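Local coordinates for protein myosin-I heavy chain (Dictyostelium discoideum, PDB 5EJR) that is an actin-based motor with ATPase activity acting in early phagocytosis and adhesion, represented here by its C-terminal MyTH4-FERM tail domain, at residues Gln186-Gly191 against Thr271-Asp276; Asp301-Ile306 against Met408-Ile413. All coordinates share one frame; numbering follows the deposited sequence.

Contact 1. Residues Gln186-Gly191 against Thr271-Asp276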
loop_
_atom_site.group_PDB
_atom_site.type_symbol
_atom_site.label_atom_id
_atom_site.label_comp_id
_atom_site.label_asym_id
_atom_site.label_seq_id
_atom_site.Cartn_x
_atom_site.Cartn_y
_atom_site.Cartn_z
ATOM N N GLN A 186 12.898 4.804 4.014
ATOM C CA GLN A 186 11.825 5.466 4.747
ATOM C C GLN A 186 11.207 6.645 3.988
ATOM O O GLN A 186 10.192 7.171 4.427
ATOM C CB GLN A 186 12.267 5.872 6.160
ATOM C CG GLN A 186 12.151 4.718 7.152
ATOM C CD GLN A 186 12.573 5.059 8.560
ATOM O OE1 GLN A 186 13.508 5.833 8.803
ATOM N NE2 GLN A 186 11.930 4.419 9.524
ATOM N N GLN A 187 11.771 7.024 2.834
ATOM C CA GLN A 187 11.248 8.138 2.044
ATOM C C GLN A 187 9.895 7.816 1.426
ATOM O O GLN A 187 9.810 6.925 0.583
ATOM C CB GLN A 187 12.270 8.624 1.007
ATOM C CG GLN A 187 13.468 9.339 1.647
ATOM C CD GLN A 187 14.578 9.699 0.687
ATOM O OE1 GLN A 187 14.556 9.375 -0.506
ATOM N NE2 GLN A 187 15.592 10.378 1.201
ATOM N N ARG A 188 8.824 8.496 1.907
ATOM C CA ARG A 188 7.430 8.334 1.456
ATOM C C ARG A 188 7.284 8.714 -0.019
ATOM O O ARG A 188 7.968 9.627 -0.473
ATOM C CB ARG A 188 6.468 9.175 2.323
ATOM C CG ARG A 188 6.206 8.613 3.730
ATOM C CD ARG A 188 5.145 7.510 3.783
ATOM N NE ARG A 188 3.870 7.936 3.210
ATOM C CZ ARG A 188 2.910 8.555 3.887
ATOM N NH1 ARG A 188 3.044 8.780 5.191
ATOM N NH2 ARG A 188 1.801 8.939 3.271
ATOM N N LYS A 189 6.402 8.005 -0.763
ATOM C CA LYS A 189 6.206 8.202 -2.204
ATOM C C LYS A 189 4.903 8.907 -2.534
ATOM O O LYS A 189 4.699 9.313 -3.678
ATOM C CB LYS A 189 6.237 6.839 -2.945
ATOM C CG LYS A 189 7.450 5.955 -2.670
ATOM C CD LYS A 189 8.667 6.369 -3.477
ATOM C CE LYS A 189 9.882 5.520 -3.183
ATOM N NZ LYS A 189 10.558 5.913 -1.919
ATOM N N MET A 190 3.980 8.954 -1.576
ATOM C CA MET A 190 2.671 9.558 -1.782
ATOM C C MET A 190 2.379 10.567 -0.688
ATOM O O MET A 190 2.969 10.505 0.401
ATOM C CB MET A 190 1.552 8.492 -1.750
ATOM C CG MET A 190 1.629 7.445 -2.841
ATOM S SD MET A 190 1.229 8.083 -4.483
ATOM C CE MET A 190 -0.545 8.029 -4.436
ATOM N N GLY A 191 1.429 11.453 -0.995
ATOM C CA GLY A 191 0.867 12.412 -0.057
ATOM C C GLY A 191 -0.123 11.657 0.813
ATOM O O GLY A 191 -0.321 10.448 0.612
ATOM N N THR A 271 7.822 -4.141 1.163
ATOM C CA THR A 271 8.636 -2.922 1.296
ATOM C C THR A 271 7.846 -1.660 1.095
ATOM O O THR A 271 8.403 -0.577 1.288
ATOM C CB THR A 271 9.853 -2.922 0.369
ATOM O OG1 THR A 271 9.419 -3.130 -0.977
ATOM C CG2 THR A 271 10.928 -3.907 0.799
ATOM N N ASP A 272 6.566 -1.763 0.694
ATOM C CA ASP A 272 5.783 -0.555 0.511
ATOM C C ASP A 272 5.438 0.046 1.893
ATOM O O ASP A 272 5.357 -0.692 2.891
ATOM C CB ASP A 272 4.456 -0.863 -0.203
ATOM C CG ASP A 272 4.475 -1.095 -1.704
ATOM O OD1 ASP A 272 5.584 -1.069 -2.306
ATOM O OD2 ASP A 272 3.380 -1.310 -2.283
ATOM N N MET A 273 5.191 1.366 1.908
ATOM C CA MET A 273 4.730 2.121 3.074
ATOM C C MET A 273 3.246 1.931 3.071
ATOM O O MET A 273 2.617 2.174 2.039
ATOM C CB MET A 273 5.025 3.625 2.911
ATOM C CG MET A 273 6.480 3.945 2.867
ATOM S SD MET A 273 7.363 3.039 4.142
ATOM C CE MET A 273 8.480 4.254 4.630
ATOM N N ILE A 274 2.669 1.497 4.201
ATOM C CA ILE A 274 1.203 1.287 4.271
ATOM C C ILE A 274 0.411 2.550 3.895
ATOM O O ILE A 274 -0.560 2.452 3.141
ATOM C CB ILE A 274 0.712 0.661 5.618
ATOM C CG1 ILE A 274 -0.830 0.520 5.640
ATOM C CG2 ILE A 274 1.248 1.427 6.840
ATOM C CD1 ILE A 274 -1.369 -0.478 6.626
ATOM N N TYR A 275 0.886 3.729 4.329
ATOM C CA TYR A 275 0.203 4.985 3.997
ATOM C C TYR A 275 0.293 5.333 2.507
ATOM O O TYR A 275 -0.672 5.885 1.970
ATOM C CB TYR A 275 0.669 6.130 4.902
ATOM C CG TYR A 275 -0.033 6.156 6.252
ATOM C CD1 TYR A 275 -1.421 6.080 6.342
ATOM C CD2 TYR A 275 0.687 6.315 7.430
ATOM C CE1 TYR A 275 -2.071 6.123 7.577
ATOM C CE2 TYR A 275 0.047 6.363 8.669
ATOM C CZ TYR A 275 -1.332 6.273 8.735
ATOM O OH TYR A 275 -1.969 6.312 9.947
ATOM N N ASP A 276 1.398 4.929 1.817
ATOM C CA ASP A 276 1.510 5.138 0.361
ATOM C C ASP A 276 0.477 4.279 -0.371
ATOM O O ASP A 276 -0.102 4.727 -1.355
ATOM C CB ASP A 276 2.928 4.856 -0.152
ATOM C CG ASP A 276 3.961 5.918 0.186
ATOM O OD1 ASP A 276 3.559 7.062 0.508
ATOM O OD2 ASP A 276 5.180 5.617 0.092
#
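Arg188 and Asp276 both set CG beside the backbone N and anti to the carbonyl carbon (chi1 -74° in each). The arginine chain then bends again at chi2 and chi3, which brings its NE onto the carboxylate. The contact joins the two halves of a MyTH4-FERM tandem. Residues 186-191 lie in the MyTH4 loop that precedes helix 194-205, and residues 271-276 lead into helix 274-283 of the ubiquitin-like first lobe of the FERM domain.

Asp276 is the hub. Arg188 NE donates to Asp276 OD1 at 2.9 Å in a nearly straight salt bridge (168°), with the oxygen lying in the guanidinium plane. The guanidinium and carboxylate planes are 63° apart, so they do not form a flat two-pronged pair. Met190 N reaches the same Asp276 OD1 at 2.8 Å. These two donors come to OD1 from opposite faces of the carboxylate, well out of its plane. The second oxygen takes a backbone donor too: Lys189 N to Asp276 OD2 is 2.8 Å, on the syn side but somewhat out of the carboxylate plane. Three N-H groups of consecutive residues thus grip one buried carboxylate and hold it against turning.

The terminal nitrogens of Arg188 look elsewhere. NH2 makes a salt bridge to Glu196 of helix 194-205, and NH1 a weak bond to Thr228 O. The positive charge is therefore probably shared between Asp276 and Glu196, acids on the FERM and MyTH4 sides. Tyr275 CB covers one guanidinium face near its rim, 3.4 Å from Arg188 NH2.

Lys189 turns its ammonium back to its own segment and donates from NZ to Gln187 O at 2.8 Å. Met190 crosses Asp276 obliquely, its CG 3.5 Å from Asp276 O.

Contact 2. Residues Asp301-Ile306 against Met408-Ile413. With EDO (1,2-ethanediol), chain B.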
loop_
_atom_site.group_PDB
_atom_site.type_symbol
_atom_site.label_atom_id
_atom_site.label_comp_id
_atom_site.label_asym_id
_atom_site.label_seq_id
_atom_site.Cartn_x
_atom_site.Cartn_y
_atom_site.Cartn_z
ATOM N N ASP A 301 7.537 -26.387 2.426
ATOM C CA ASP A 301 7.492 -27.840 2.656
ATOM C C ASP A 301 6.854 -28.577 1.489
ATOM O O ASP A 301 6.101 -27.972 0.733
ATOM C CB ASP A 301 6.838 -28.157 4.006
ATOM C CG ASP A 301 7.547 -27.415 5.136
ATOM O OD1 ASP A 301 8.804 -27.461 5.182
ATOM O OD2 ASP A 301 6.866 -26.666 5.875
ATOM N N ASP A 302 7.216 -29.840 1.289
ATOM C CA ASP A 302 6.708 -30.620 0.153
ATOM C C ASP A 302 5.308 -31.169 0.463
ATOM O O ASP A 302 5.170 -32.066 1.275
ATOM C CB ASP A 302 7.698 -31.751 -0.229
ATOM C CG ASP A 302 7.367 -32.548 -1.500
ATOM O OD1 ASP A 302 6.299 -32.298 -2.108
ATOM O OD2 ASP A 302 8.173 -33.431 -1.876
ATOM N N VAL A 303 4.281 -30.618 -0.196
ATOM C CA VAL A 303 2.888 -31.049 -0.033
ATOM C C VAL A 303 2.701 -32.558 -0.356
ATOM O O VAL A 303 1.799 -33.192 0.171
ATOM C CB VAL A 303 1.903 -30.110 -0.806
ATOM C CG1 VAL A 303 1.824 -30.417 -2.316
ATOM C CG2 VAL A 303 0.523 -30.118 -0.158
ATOM N N ASN A 304 3.539 -33.132 -1.213
ATOM C CA ASN A 304 3.463 -34.555 -1.541
ATOM C C ASN A 304 3.863 -35.457 -0.389
ATOM O O ASN A 304 3.483 -36.641 -0.380
ATOM C CB ASN A 304 4.273 -34.872 -2.803
ATOM C CG ASN A 304 3.668 -34.227 -4.030
ATOM O OD1 ASN A 304 4.229 -33.292 -4.607
ATOM N ND2 ASN A 304 2.450 -34.622 -4.374
ATOM N N LYS A 305 4.591 -34.892 0.619
ATOM C CA LYS A 305 5.034 -35.645 1.810
ATOM C C LYS A 305 4.292 -35.211 3.088
ATOM O O LYS A 305 4.698 -35.577 4.191
ATOM C CB LYS A 305 6.567 -35.451 1.995
ATOM C CG LYS A 305 7.356 -36.009 0.823
ATOM C CD LYS A 305 8.849 -35.882 1.028
ATOM C CE LYS A 305 9.605 -36.571 -0.089
ATOM N NZ LYS A 305 11.043 -36.186 -0.088
ATOM N N ILE A 306 3.243 -34.388 2.959
ATOM C CA ILE A 306 2.530 -33.830 4.116
ATOM C C ILE A 306 2.071 -34.894 5.170
ATOM O O ILE A 306 2.225 -34.659 6.368
ATOM C CB ILE A 306 1.363 -32.918 3.664
ATOM C CG1 ILE A 306 0.763 -32.129 4.862
ATOM C CG2 ILE A 306 0.310 -33.671 2.862
ATOM C CD1 ILE A 306 -0.314 -31.038 4.484
ATOM N N MET A 408 -5.171 -34.571 5.015
ATOM C CA MET A 408 -5.611 -35.418 3.901
ATOM C C MET A 408 -6.175 -34.511 2.802
ATOM O O MET A 408 -5.923 -34.742 1.625
ATOM C CB MET A 408 -6.735 -36.372 4.363
ATOM C CG MET A 408 -6.273 -37.615 5.068
ATOM S SD MET A 408 -7.699 -38.604 5.663
ATOM C CE MET A 408 -8.346 -39.246 4.114
ATOM N N PHE A 409 -6.990 -33.525 3.197
ATOM C CA PHE A 409 -7.570 -32.560 2.254
ATOM C C PHE A 409 -6.434 -31.789 1.545
ATOM O O PHE A 409 -6.398 -31.751 0.322
ATOM C CB PHE A 409 -8.508 -31.594 2.994
ATOM C CG PHE A 409 -8.889 -30.365 2.193
ATOM C CD1 PHE A 409 -9.647 -30.477 1.029
ATOM C CD2 PHE A 409 -8.432 -29.105 2.565
ATOM C CE1 PHE A 409 -9.988 -29.338 0.285
ATOM C CE2 PHE A 409 -8.764 -27.973 1.815
ATOM C CZ PHE A 409 -9.524 -28.102 0.671
ATOM N N ILE A 410 -5.469 -31.246 2.322
ATOM C CA ILE A 410 -4.346 -30.519 1.722
ATOM C C ILE A 410 -3.527 -31.433 0.808
ATOM O O ILE A 410 -3.173 -31.011 -0.273
ATOM C CB ILE A 410 -3.472 -29.801 2.778
ATOM C CG1 ILE A 410 -4.325 -28.766 3.565
ATOM C CG2 ILE A 410 -2.265 -29.148 2.095
ATOM C CD1 ILE A 410 -3.832 -28.379 4.976
ATOM N N ASN A 411 -3.281 -32.675 1.218
ATOM C CA ASN A 411 -2.532 -33.631 0.401
ATOM C C ASN A 411 -3.211 -33.855 -0.955
ATOM O O ASN A 411 -2.559 -33.878 -1.990
ATOM C CB ASN A 411 -2.359 -34.972 1.143
ATOM C CG ASN A 411 -1.579 -35.987 0.321
ATOM O OD1 ASN A 411 -0.425 -35.779 -0.102
ATOM N ND2 ASN A 411 -2.231 -37.063 0.008
ATOM N N LEU A 412 -4.529 -34.035 -0.936
ATOM C CA LEU A 412 -5.277 -34.262 -2.176
ATOM C C LEU A 412 -5.261 -33.070 -3.107
ATOM O O LEU A 412 -4.943 -33.232 -4.269
ATOM C CB LEU A 412 -6.688 -34.719 -1.850
ATOM C CG LEU A 412 -6.697 -36.193 -1.545
ATOM C CD1 LEU A 412 -7.821 -36.542 -0.635
ATOM C CD2 LEU A 412 -6.713 -37.015 -2.834
ATOM N N ILE A 413 -5.575 -31.876 -2.604
ATOM C CA ILE A 413 -5.503 -30.638 -3.383
ATOM C C ILE A 413 -4.081 -30.436 -3.935
ATOM O O ILE A 413 -3.899 -30.218 -5.135
ATOM C CB ILE A 413 -5.904 -29.423 -2.506
ATOM C CG1 ILE A 413 -7.406 -29.447 -2.181
ATOM C CG2 ILE A 413 -5.492 -28.072 -3.179
ATOM C CD1 ILE A 413 -8.384 -29.289 -3.367
HETATM C C1 EDO B . 4.137 -27.466 -2.738
HETATM O O1 EDO B . 4.767 -28.664 -2.336
HETATM C C2 EDO B . 4.325 -26.442 -1.614
HETATM O O2 EDO B . 3.893 -27.044 -0.380
HETATM O O HOH W 1 1.695 -37.096 1.989
HETATM O O HOH W 2 0.772 -37.332 -1.997
#
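Asn411 OD1 takes hydrogen bonds from water 1 at 3.3 Å and water 2 at 2.7 Å, and both waters also donate to Asn304 O. The pair bridges helix 402-416 to the 3-10 turn at 303-305. The Asn411 side chain, with CG anti to the backbone N (chi1 -180°), brings OD1 to the turn. Val303 O lies 3.4 Å from Asn411 OD1, but both are acceptors and do not bond.

Beneath the waters the contact is apolar. Ile306 CG2 meets Asn411 CB at 3.4 Å as the two side chains run past one another in opposite senses. Ile410 CG2 touches both Ile306 CD1 (3.6 Å) and Val303 CG2 (3.7 Å).

Asp302 OD1 accepts from Asn304 N at 3.0 Å, an Asx turn that starts the 3-10 segment. Replacing Asp302 by an alanine removes this acceptor and is likely to leave the start of the turn less firmly fixed. An ethanediol, probably from the crystallisation liquor, spans Asp301 O and Val303 N and also bonds Lys442.

This is packing within the helical second FERM lobe. Trp313 of helix 311-314 packs on Val303 and Ile306, Ile410 also meets helix 317-332, and Phe409 and Leu412 turn to helix 341-355.

The two contacts share no helix or strand and lie in series along the chain, their centres 38 Å apart. Contact 1 is near the middle of the elongated molecule and joins the MyTH4 domain to the first FERM lobe. Contact 2 is about 33 Å from the centre of the chain and stays within the second lobe. Contact 1 is partly buried; contact 2 is the more buried, although Asn304 is exposed and Asn411 partly so. Their chemistry follows their place. The domain junction is polar and direct, with a carboxylate gripped by charge and backbone. The lobe interior relies on branched aliphatic side chains, and its polar edge is joined through water.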